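GTPase-activating protein skywalker (Drosophila melanogaster, PDB 6R82) acts as a GTPase-activating protein for Rab35 that regulates synaptic vesicle protein turnover through endosomal trafficking, its TLDc domain being the part crystallised here. Local coordinates at residues T57-K62 / R177-Y182; F69-S74 / T98-L103; S75-R80 / A91-G96. All blocks are in the same frame, centred on the assembly; numbering follows the deposited sequence.

Contact 1: residues T57-K62 / R177-Y182; sequences TLLMIK and RVLEVY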
loop_
_atom_site.group_PDB
_atom_site.type_symbol
_atom_site.label_atom_id
_atom_site.label_comp_id
_atom_site.label_asym_id
_atom_site.label_seq_id
_atom_site.Cartn_x
_atom_site.Cartn_y
_atom_site.Cartn_z
ATOM N N THR A 57 6.005 -4.083 -3.110
ATOM C CA THR A 57 6.141 -3.658 -1.720
ATOM C C THR A 57 4.843 -3.927 -0.977
ATOM O O THR A 57 3.790 -4.146 -1.572
ATOM C CB THR A 57 6.511 -2.165 -1.570
ATOM O OG1 THR A 57 5.547 -1.358 -2.247
ATOM C CG2 THR A 57 7.896 -1.876 -2.144
ATOM N N LEU A 58 4.942 -3.926 0.340
ATOM C CA LEU A 58 3.808 -4.147 1.222
ATOM C C LEU A 58 3.711 -2.945 2.150
ATOM O O LEU A 58 4.652 -2.653 2.899
ATOM C CB LEU A 58 3.973 -5.446 2.022
ATOM C CG LEU A 58 2.758 -5.930 2.822
ATOM C CD1 LEU A 58 1.543 -6.069 1.917
ATOM C CD2 LEU A 58 3.070 -7.266 3.472
ATOM N N LEU A 59 2.592 -2.245 2.085
ATOM C CA LEU A 59 2.382 -1.027 2.855
ATOM C C LEU A 59 1.423 -1.336 3.998
ATOM O O LEU A 59 0.355 -1.911 3.769
ATOM C CB LEU A 59 1.830 0.079 1.950
ATOM C CG LEU A 59 1.915 1.505 2.486
ATOM C CD1 LEU A 59 2.234 2.490 1.361
ATOM C CD2 LEU A 59 0.610 1.856 3.176
ATOM N N MET A 60 1.808 -0.974 5.218
ATOM C CA MET A 60 1.001 -1.248 6.405
ATOM C C MET A 60 0.798 0.028 7.208
ATOM O O MET A 60 1.770 0.655 7.632
ATOM C CB MET A 60 1.650 -2.316 7.283
ATOM C CG MET A 60 0.617 -3.110 8.078
ATOM S SD MET A 60 1.310 -4.630 8.728
ATOM C CE MET A 60 1.971 -5.389 7.231
ATOM N N ILE A 61 -0.461 0.384 7.447
ATOM C CA ILE A 61 -0.826 1.590 8.185
ATOM C C ILE A 61 -1.447 1.184 9.512
ATOM O O ILE A 61 -2.369 0.359 9.552
ATOM C CB ILE A 61 -1.802 2.472 7.386
ATOM C CG1 ILE A 61 -1.136 2.964 6.101
ATOM C CG2 ILE A 61 -2.297 3.651 8.242
ATOM C CD1 ILE A 61 -2.103 3.391 5.031
ATOM N N LYS A 62 -0.954 1.779 10.591
ATOM C CA LYS A 62 -1.562 1.672 11.912
ATOM C C LYS A 62 -2.088 3.059 12.284
ATOM O O LYS A 62 -1.306 4.008 12.416
ATOM C CB LYS A 62 -0.547 1.150 12.931
ATOM C CG LYS A 62 -0.202 -0.356 12.782
ATOM C CD LYS A 62 1.308 -0.626 12.900
ATOM C CE LYS A 62 1.751 -1.816 12.054
ATOM N NZ LYS A 62 1.764 -1.506 10.589
ATOM N N ARG A 177 -0.583 6.565 13.077
ATOM C CA ARG A 177 0.316 6.386 14.207
ATOM C C ARG A 177 1.678 5.894 13.739
ATOM O O ARG A 177 2.714 6.426 14.147
ATOM C CB ARG A 177 -0.282 5.413 15.220
ATOM C CG ARG A 177 0.414 5.467 16.568
ATOM C CD ARG A 177 0.163 4.211 17.383
ATOM N NE ARG A 177 -1.260 3.899 17.497
ATOM C CZ ARG A 177 -1.783 3.132 18.452
ATOM N NH1 ARG A 177 -0.998 2.603 19.388
ATOM N NH2 ARG A 177 -3.090 2.897 18.477
ATOM N N VAL A 178 1.696 4.880 12.878
ATOM C CA VAL A 178 2.936 4.432 12.256
ATOM C C VAL A 178 2.616 3.874 10.875
ATOM O O VAL A 178 1.576 3.240 10.656
ATOM C CB VAL A 178 3.686 3.419 13.152
ATOM C CG1 VAL A 178 2.769 2.299 13.568
ATOM C CG2 VAL A 178 4.933 2.872 12.439
ATOM N N LEU A 179 3.492 4.177 9.928
ATOM C CA LEU A 179 3.446 3.590 8.601
ATOM C C LEU A 179 4.717 2.782 8.381
ATOM O O LEU A 179 5.811 3.231 8.735
ATOM C CB LEU A 179 3.300 4.667 7.526
ATOM C CG LEU A 179 3.329 4.080 6.116
ATOM C CD1 LEU A 179 2.091 4.482 5.371
ATOM C CD2 LEU A 179 4.565 4.558 5.394
ATOM N N GLU A 180 4.557 1.586 7.810
ATOM C CA GLU A 180 5.666 0.694 7.504
ATOM C C GLU A 180 5.573 0.231 6.056
ATOM O O GLU A 180 4.479 -0.043 5.555
ATOM C CB GLU A 180 5.664 -0.531 8.435
ATOM C CG GLU A 180 6.271 -0.250 9.815
ATOM C CD GLU A 180 6.089 -1.406 10.808
ATOM O OE1 GLU A 180 5.403 -2.407 10.466
ATOM O OE2 GLU A 180 6.632 -1.297 11.938
ATOM N N VAL A 181 6.728 0.146 5.389
ATOM C CA VAL A 181 6.825 -0.395 4.036
ATOM C C VAL A 181 7.874 -1.502 4.026
ATOM O O VAL A 181 8.999 -1.295 4.487
ATOM C CB VAL A 181 7.186 0.687 2.995
ATOM C CG1 VAL A 181 7.056 0.108 1.576
ATOM C CG2 VAL A 181 6.288 1.902 3.153
ATOM N N TYR A 182 7.504 -2.666 3.494
ATOM C CA TYR A 182 8.393 -3.811 3.353
ATOM C C TYR A 182 8.685 -4.053 1.882
ATOM O O TYR A 182 7.810 -3.869 1.035
ATOM C CB TYR A 182 7.767 -5.080 3.970
ATOM C CG TYR A 182 7.611 -4.983 5.472
ATOM C CD1 TYR A 182 6.476 -4.403 6.036
ATOM C CD2 TYR A 182 8.604 -5.446 6.324
ATOM C CE1 TYR A 182 6.335 -4.291 7.419
ATOM C CE2 TYR A 182 8.477 -5.330 7.704
ATOM C CZ TYR A 182 7.336 -4.755 8.242
ATOM O OH TYR A 182 7.203 -4.648 9.611
#
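Lys62 lies alongside Val178, both side chains pointing the same way, and its CD sits only 3.3 Å from Val178 CG1, tighter than usual van der Waals contact. The bends at chi2, chi3 and chi4 take the lysine chain past this methyl and then turn its end along the strands to the level of Glu180. Lys62 NZ thereby comes within 3.8 Å of Glu180 OE1, a long salt bridge; NZ is buried without a hydrogen-bonding partner, so the pairing is probably loose. Tyr182 OH donates to Glu180 OE1 at 3.0 Å, from well above the carboxylate plane. Replacing Glu180 by an alanine would probably leave the Lys62 ammonium without its counter-charge and the Tyr182 hydroxyl without this acceptor.

On the opposite face Leu59, Ile61, Leu179 and Val181 make apolar contacts. Leu179 CD1 reaches across to Ile61 CG1 (3.6 Å) and Leu59 CD2 (3.7 Å); CG lies anti to the backbone nitrogen (chi1 177°), which turns this methyl toward the neighbouring strand.

Between these two faces the strands run antiparallel, their axes at 166°. Leu58 with Tyr182, Met60 with Glu180 and Lys62 with Val178 are hydrogen-bonded pairs, each held by two N-H...O bonds. At the last of them Lys62 O accepts from Val178 N at 3.2 Å and from a second donor, Arg177 N, at 2.7 Å, and two residues thus face one.

Helix 13-18 packs on the Leu58, Met60 and Lys62 side, while strand 30-36 continues the sheet beyond 178-182. This is an antiparallel strand pair in the central sheet of the TLDc domain, ended by a classic beta bulge.

Contact 2: residues F69-S74 / T98-L103; sequences FGAYCS and TFLFSL
Phe101 lays its ring against the backbone of Gly70, whose CA stands 3.9 Å from the ring centroid and 27° off the normal, a CH-pi contact over the face. The absence of a side chain at Gly70 lets the ring lie close against its backbone. CG of Phe101 is placed between the backbone nitrogen and carbonyl carbon (chi1 67°), which swings the ring across to the neighbouring strand.

Phe99 repeats the arrangement two residues earlier: Tyr72 CB sits over one face of its ring, 3.6 Å from the centroid. The Tyr72 and Phe99 rings themselves are near parallel, with planes at 19°, but are slid so far apart that they barely overlap, and the contact is therefore carried mainly by Tyr72 CB, with Tyr72 CG and CD2 also close to Phe99 CE2.

Backbone bonds set this register. Gly70 with Phe101 and Tyr72 with Phe99 are antiparallel hydrogen-bonded pairs, each with two N-H...O bonds. On the other face Ala71 CB meets Leu100 CD2 at 4.2 Å. Where strand 69-73 ends and strand 99-103 begins, Thr98 OG1 accepts from Ser74 N at 3.2 Å and lies 2.9 Å from Ser74 OG.

Farther out, Thr95 of the adjoining loop holds both hydroxyls, its N bonding Ser74 OG and its O bonding Thr98 OG1. Helix 13-18 touches Phe101 through Leu18, and Lys109 makes a cation-pi contact with the Phe99 ring. Ile138 of strand 135-138 packs on Ala71 and Leu100 from the other side of the sheet.

The chemistry is thus divided: backbone hydrogen bonds fix the strand alignment, aromatic faces covering backbone and methylene CH groups seal one side, and a pair of hydroxyl-bearing residues joins the chain where the strands give way to loop.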
loop_
_atom_site.group_PDB
_atom_site.type_symbol
_atom_site.label_atom_id
_atom_site.label_comp_id
_atom_site.label_asym_id
_atom_site.label_seq_id
_atom_site.Cartn_x
_atom_site.Cartn_y
_atom_site.Cartn_z
ATOM N N PHE A 69 -4.535 -1.564 8.323
ATOM C CA PHE A 69 -4.852 -1.886 6.939
ATOM C C PHE A 69 -3.677 -1.441 6.068
ATOM O O PHE A 69 -2.692 -0.882 6.557
ATOM C CB PHE A 69 -6.172 -1.241 6.507
ATOM C CG PHE A 69 -6.216 0.250 6.703
ATOM C CD1 PHE A 69 -6.636 0.795 7.909
ATOM C CD2 PHE A 69 -5.836 1.107 5.680
ATOM C CE1 PHE A 69 -6.682 2.164 8.088
ATOM C CE2 PHE A 69 -5.874 2.476 5.854
ATOM C CZ PHE A 69 -6.299 3.006 7.060
ATOM N N GLY A 70 -3.775 -1.717 4.770
ATOM C CA GLY A 70 -2.669 -1.404 3.887
ATOM C C GLY A 70 -2.887 -1.965 2.498
ATOM O O GLY A 70 -4.023 -2.200 2.079
ATOM N N ALA A 71 -1.779 -2.152 1.779
ATOM C CA ALA A 71 -1.875 -2.634 0.409
ATOM C C ALA A 71 -0.590 -3.324 -0.022
ATOM O O ALA A 71 0.510 -2.902 0.342
ATOM C CB ALA A 71 -2.179 -1.494 -0.567
ATOM N N TYR A 72 -0.745 -4.371 -0.822
ATOM C CA TYR A 72 0.348 -4.934 -1.594
ATOM C C TYR A 72 0.430 -4.152 -2.904
ATOM O O TYR A 72 -0.552 -4.082 -3.648
ATOM C CB TYR A 72 0.103 -6.427 -1.833
ATOM C CG TYR A 72 1.091 -7.110 -2.748
ATOM C CD1 TYR A 72 2.327 -7.531 -2.275
ATOM C CD2 TYR A 72 0.792 -7.337 -4.076
ATOM C CE1 TYR A 72 3.241 -8.159 -3.112
ATOM C CE2 TYR A 72 1.703 -7.968 -4.926
ATOM C CZ TYR A 72 2.922 -8.371 -4.427
ATOM O OH TYR A 72 3.817 -8.990 -5.259
ATOM N N CYS A 73 1.590 -3.552 -3.178
ATOM C CA CYS A 73 1.782 -2.716 -4.358
ATOM C C CYS A 73 2.687 -3.413 -5.359
ATOM O O CYS A 73 3.833 -3.737 -5.042
ATOM C CB CYS A 73 2.377 -1.368 -3.963
ATOM S SG CYS A 73 1.392 -0.514 -2.696
ATOM N N SER A 74 2.197 -3.583 -6.585
ATOM C CA SER A 74 2.927 -4.370 -7.572
ATOM C C SER A 74 4.171 -3.666 -8.125
ATOM O O SER A 74 5.102 -4.349 -8.559
ATOM C CB SER A 74 1.994 -4.728 -8.726
ATOM O OG SER A 74 1.491 -3.535 -9.311
ATOM N N THR A 98 -1.762 -5.827 -7.589
ATOM C CA THR A 98 -1.979 -4.935 -6.454
ATOM C C THR A 98 -3.293 -5.290 -5.759
ATOM O O THR A 98 -4.289 -5.586 -6.416
ATOM C CB THR A 98 -2.023 -3.478 -6.947
ATOM O OG1 THR A 98 -0.772 -3.127 -7.566
ATOM C CG2 THR A 98 -2.347 -2.517 -5.816
ATOM N N PHE A 99 -3.302 -5.270 -4.424
ATOM C CA PHE A 99 -4.546 -5.524 -3.708
ATOM C C PHE A 99 -4.525 -4.779 -2.390
ATOM O O PHE A 99 -3.457 -4.469 -1.855
ATOM C CB PHE A 99 -4.809 -7.031 -3.469
ATOM C CG PHE A 99 -3.817 -7.721 -2.532
ATOM C CD1 PHE A 99 -3.980 -7.681 -1.149
ATOM C CD2 PHE A 99 -2.755 -8.453 -3.049
ATOM C CE1 PHE A 99 -3.091 -8.336 -0.296
ATOM C CE2 PHE A 99 -1.859 -9.120 -2.206
ATOM C CZ PHE A 99 -2.018 -9.049 -0.828
ATOM N N LEU A 100 -5.720 -4.491 -1.876
ATOM C CA LEU A 100 -5.902 -3.908 -0.554
ATOM C C LEU A 100 -6.196 -4.990 0.475
ATOM O O LEU A 100 -6.715 -6.060 0.161
ATOM C CB LEU A 100 -7.058 -2.909 -0.535
ATOM C CG LEU A 100 -7.167 -1.828 -1.596
ATOM C CD1 LEU A 100 -8.607 -1.341 -1.627
ATOM C CD2 LEU A 100 -6.204 -0.704 -1.244
ATOM N N PHE A 101 -5.892 -4.677 1.726
ATOM C CA PHE A 101 -6.251 -5.548 2.831
ATOM C C PHE A 101 -6.584 -4.686 4.038
ATOM O O PHE A 101 -6.191 -3.517 4.117
ATOM C CB PHE A 101 -5.119 -6.532 3.175
ATOM C CG PHE A 101 -3.891 -5.873 3.729
ATOM C CD1 PHE A 101 -3.768 -5.616 5.083
ATOM C CD2 PHE A 101 -2.856 -5.496 2.887
ATOM C CE1 PHE A 101 -2.637 -4.996 5.596
ATOM C CE2 PHE A 101 -1.719 -4.883 3.388
ATOM C CZ PHE A 101 -1.608 -4.631 4.748
ATOM N N SER A 102 -7.307 -5.287 4.982
ATOM C CA SER A 102 -7.453 -4.750 6.326
ATOM C C SER A 102 -7.244 -5.882 7.317
ATOM O O SER A 102 -7.631 -7.024 7.056
ATOM C CB SER A 102 -8.838 -4.105 6.554
ATOM O OG SER A 102 -9.882 -4.912 6.037
ATOM N N LEU A 103 -6.619 -5.563 8.446
ATOM C CA LEU A 103 -6.438 -6.521 9.529
ATOM C C LEU A 103 -7.312 -6.236 10.746
ATOM O O LEU A 103 -7.761 -7.184 11.393
ATOM C CB LEU A 103 -4.963 -6.566 9.958
ATOM C CG LEU A 103 -3.983 -7.137 8.924
ATOM C CD1 LEU A 103 -2.607 -7.381 9.536
ATOM C CD2 LEU A 103 -4.529 -8.418 8.318
#

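Contact 3: residues S75-R80 / A91-G96; sequences SRWFER and AYFGTG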
loop_
_atom_site.group_PDB
_atom_site.type_symbol
_atom_site.label_atom_id
_atom_site.label_comp_id
_atom_site.label_asym_id
_atom_site.label_seq_id
_atom_site.Cartn_x
_atom_site.Cartn_y
_atom_site.Cartn_z
ATOM N N SER A 75 4.229 -2.331 -8.136
ATOM C CA SER A 75 5.212 -1.632 -8.963
ATOM C C SER A 75 6.006 -0.623 -8.145
ATOM O O SER A 75 5.565 -0.169 -7.084
ATOM C CB SER A 75 4.525 -0.914 -10.135
ATOM O OG SER A 75 3.608 -1.782 -10.762
ATOM N N ARG A 76 7.185 -0.257 -8.655
ATOM C CA ARG A 76 8.005 0.695 -7.916
ATOM C C ARG A 76 7.367 2.081 -7.921
ATOM O O ARG A 76 6.767 2.511 -8.913
ATOM C CB ARG A 76 9.432 0.750 -8.464
ATOM C CG ARG A 76 9.562 0.610 -9.899
ATOM C CD ARG A 76 10.995 0.365 -10.338
ATOM N NE ARG A 76 10.899 0.405 -11.781
ATOM C CZ ARG A 76 11.472 1.302 -12.568
ATOM N NH1 ARG A 76 12.272 2.238 -12.059
ATOM N NH2 ARG A 76 11.264 1.226 -13.877
ATOM N N TRP A 77 7.453 2.762 -6.782
ATOM C CA TRP A 77 6.899 4.107 -6.711
ATOM C C TRP A 77 7.660 5.061 -7.621
ATOM O O TRP A 77 7.124 6.107 -7.983
ATOM C CB TRP A 77 6.892 4.602 -5.263
ATOM C CG TRP A 77 5.835 3.919 -4.403
ATOM C CD1 TRP A 77 6.044 2.936 -3.483
ATOM C CD2 TRP A 77 4.423 4.179 -4.395
ATOM N NE1 TRP A 77 4.852 2.563 -2.910
ATOM C CE2 TRP A 77 3.841 3.309 -3.453
ATOM C CE3 TRP A 77 3.594 5.057 -5.105
ATOM C CZ2 TRP A 77 2.460 3.297 -3.178
ATOM C CZ3 TRP A 77 2.215 5.035 -4.845
ATOM C CH2 TRP A 77 1.667 4.166 -3.882
ATOM N N PHE A 78 8.889 4.703 -8.013
ATOM C CA PHE A 78 9.629 5.458 -9.018
ATOM C C PHE A 78 8.801 5.706 -10.271
ATOM O O PHE A 78 8.993 6.722 -10.944
ATOM C CB PHE A 78 10.901 4.698 -9.395
ATOM C CG PHE A 78 11.808 5.425 -10.368
ATOM C CD1 PHE A 78 12.775 6.305 -9.904
ATOM C CD2 PHE A 78 11.720 5.182 -11.742
ATOM C CE1 PHE A 78 13.637 6.962 -10.787
ATOM C CE2 PHE A 78 12.569 5.826 -12.638
ATOM C CZ PHE A 78 13.529 6.720 -12.164
ATOM N N GLU A 79 7.893 4.790 -10.609
ATOM C CA GLU A 79 7.115 4.923 -11.838
ATOM C C GLU A 79 6.009 5.976 -11.751
ATOM O O GLU A 79 5.308 6.181 -12.739
ATOM C CB GLU A 79 6.519 3.561 -12.225
ATOM C CG GLU A 79 7.610 2.575 -12.720
ATOM C CD GLU A 79 7.063 1.201 -13.128
ATOM O OE1 GLU A 79 5.831 1.018 -13.170
ATOM O OE2 GLU A 79 7.884 0.299 -13.415
ATOM N N ARG A 80 5.855 6.662 -10.615
ATOM C CA ARG A 80 4.820 7.684 -10.502
ATOM C C ARG A 80 4.999 8.811 -11.516
ATOM O O ARG A 80 4.032 9.535 -11.788
ATOM C CB ARG A 80 4.807 8.256 -9.083
ATOM C CG ARG A 80 6.101 8.979 -8.730
ATOM C CD ARG A 80 6.206 9.292 -7.249
ATOM N NE ARG A 80 7.402 10.089 -6.955
ATOM C CZ ARG A 80 8.619 9.589 -6.734
ATOM N NH1 ARG A 80 8.840 8.260 -6.766
ATOM N NH2 ARG A 80 9.627 10.412 -6.489
ATOM N N ALA A 91 -1.120 9.597 -14.375
ATOM C CA ALA A 91 -1.531 9.634 -12.974
ATOM C C ALA A 91 -1.379 8.261 -12.325
ATOM O O ALA A 91 -0.566 8.077 -11.408
ATOM C CB ALA A 91 -2.973 10.126 -12.864
ATOM N N TYR A 92 -2.118 7.271 -12.816
ATOM C CA TYR A 92 -2.199 5.962 -12.183
ATOM C C TYR A 92 -1.285 4.962 -12.883
ATOM O O TYR A 92 -1.166 4.965 -14.112
ATOM C CB TYR A 92 -3.641 5.448 -12.191
ATOM C CG TYR A 92 -4.465 5.993 -11.046
ATOM C CD1 TYR A 92 -4.415 5.392 -9.792
ATOM C CD2 TYR A 92 -5.284 7.120 -11.207
ATOM C CE1 TYR A 92 -5.150 5.880 -8.731
ATOM C CE2 TYR A 92 -6.038 7.618 -10.139
ATOM C CZ TYR A 92 -5.964 6.991 -8.906
ATOM O OH TYR A 92 -6.682 7.450 -7.823
ATOM N N PHE A 93 -0.648 4.097 -12.094
ATOM C CA PHE A 93 0.226 3.067 -12.639
ATOM C C PHE A 93 0.074 1.798 -11.801
ATOM O O PHE A 93 -0.631 1.783 -10.792
ATOM C CB PHE A 93 1.686 3.549 -12.689
ATOM C CG PHE A 93 2.282 3.847 -11.325
ATOM C CD1 PHE A 93 1.974 5.021 -10.653
ATOM C CD2 PHE A 93 3.149 2.941 -10.721
ATOM C CE1 PHE A 93 2.522 5.306 -9.408
ATOM C CE2 PHE A 93 3.695 3.206 -9.477
ATOM C CZ PHE A 93 3.383 4.393 -8.813
ATOM N N GLY A 94 0.719 0.721 -12.238
ATOM C CA GLY A 94 0.701 -0.549 -11.521
ATOM C C GLY A 94 0.003 -1.653 -12.300
ATOM O O GLY A 94 -0.470 -1.465 -13.419
ATOM N N THR A 95 -0.031 -2.840 -11.689
ATOM C CA THR A 95 -0.674 -3.997 -12.302
ATOM C C THR A 95 -1.765 -4.555 -11.395
ATOM O O THR A 95 -1.883 -4.201 -10.215
ATOM C CB THR A 95 0.322 -5.126 -12.608
ATOM O OG1 THR A 95 0.580 -5.856 -11.397
ATOM C CG2 THR A 95 1.614 -4.589 -13.172
ATOM N N GLY A 96 -2.542 -5.478 -11.972
ATOM C CA GLY A 96 -3.642 -6.142 -11.303
ATOM C C GLY A 96 -3.261 -7.083 -10.177
ATOM O O GLY A 96 -4.167 -7.653 -9.558
#
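Phe93 drives its ring into the turn formed by 75-80 and provides the tightly packed part of the contact. One face is covered by the backbone of the 3-10 segment: Glu79 C lies above the ring centre and Arg80 N nearer the rim. Arg80 CA comes within 3.5 Å of Phe93 CE1, Arg76 O within 3.2 Å of Phe93 CE2, and Glu79 CB touches Phe93 CD2 at 3.7 Å. Trp77 CE3 lies at the edge of the Phe93 ring, 3.8 Å from Phe93 CZ; the aromatic pair is oblique. With chi1 at 63°, Phe93 tucks CG between its own N and C, which turns the ring toward 75-80.

Toward Thr95, which is exposed, the contact is looser: Ser75 OG stays 4.2 Å from Thr95 CG2. At the margin Ser75 OG makes a close polar-to-CH approach to Gly94 CA, 3.2 Å. The arginine ends are engaged away from the phenyl ring: Arg76 NE pairs with Glu79 OE2 at 3.4 Å, and NH1 of Arg76 bonds Gln53. Arg80 NH1 bonds Trp77 O and forms a salt bridge with Glu52.

Without hydrogen bonds between the two segments, their association here rests mainly on packing of the Phe93 ring against 76-80, while the polar groups fasten the turn to itself and to its surroundings.

Following the chain from the N terminus, strand 57-63 leads directly into strand 68-73, and the two are neighbours in one antiparallel sheet. Contact 3 closes the shortest loop, between 75-80 and 91-96, just beyond strand 68-73. Contact 2 encloses it by bringing 98-103 back against 69-74, and contact 1 encloses both when 177-182, near the C terminus, returns to 57-62. The three are therefore concentric, with no crossing. Contacts 1 and 2 share the sheet through bonds such as Ile61 N to Phe69 O (2.7 Å), and a probable bond from Thr95 N to Ser74 OG (2.9 Å) ties the peripheral loop to the strand end.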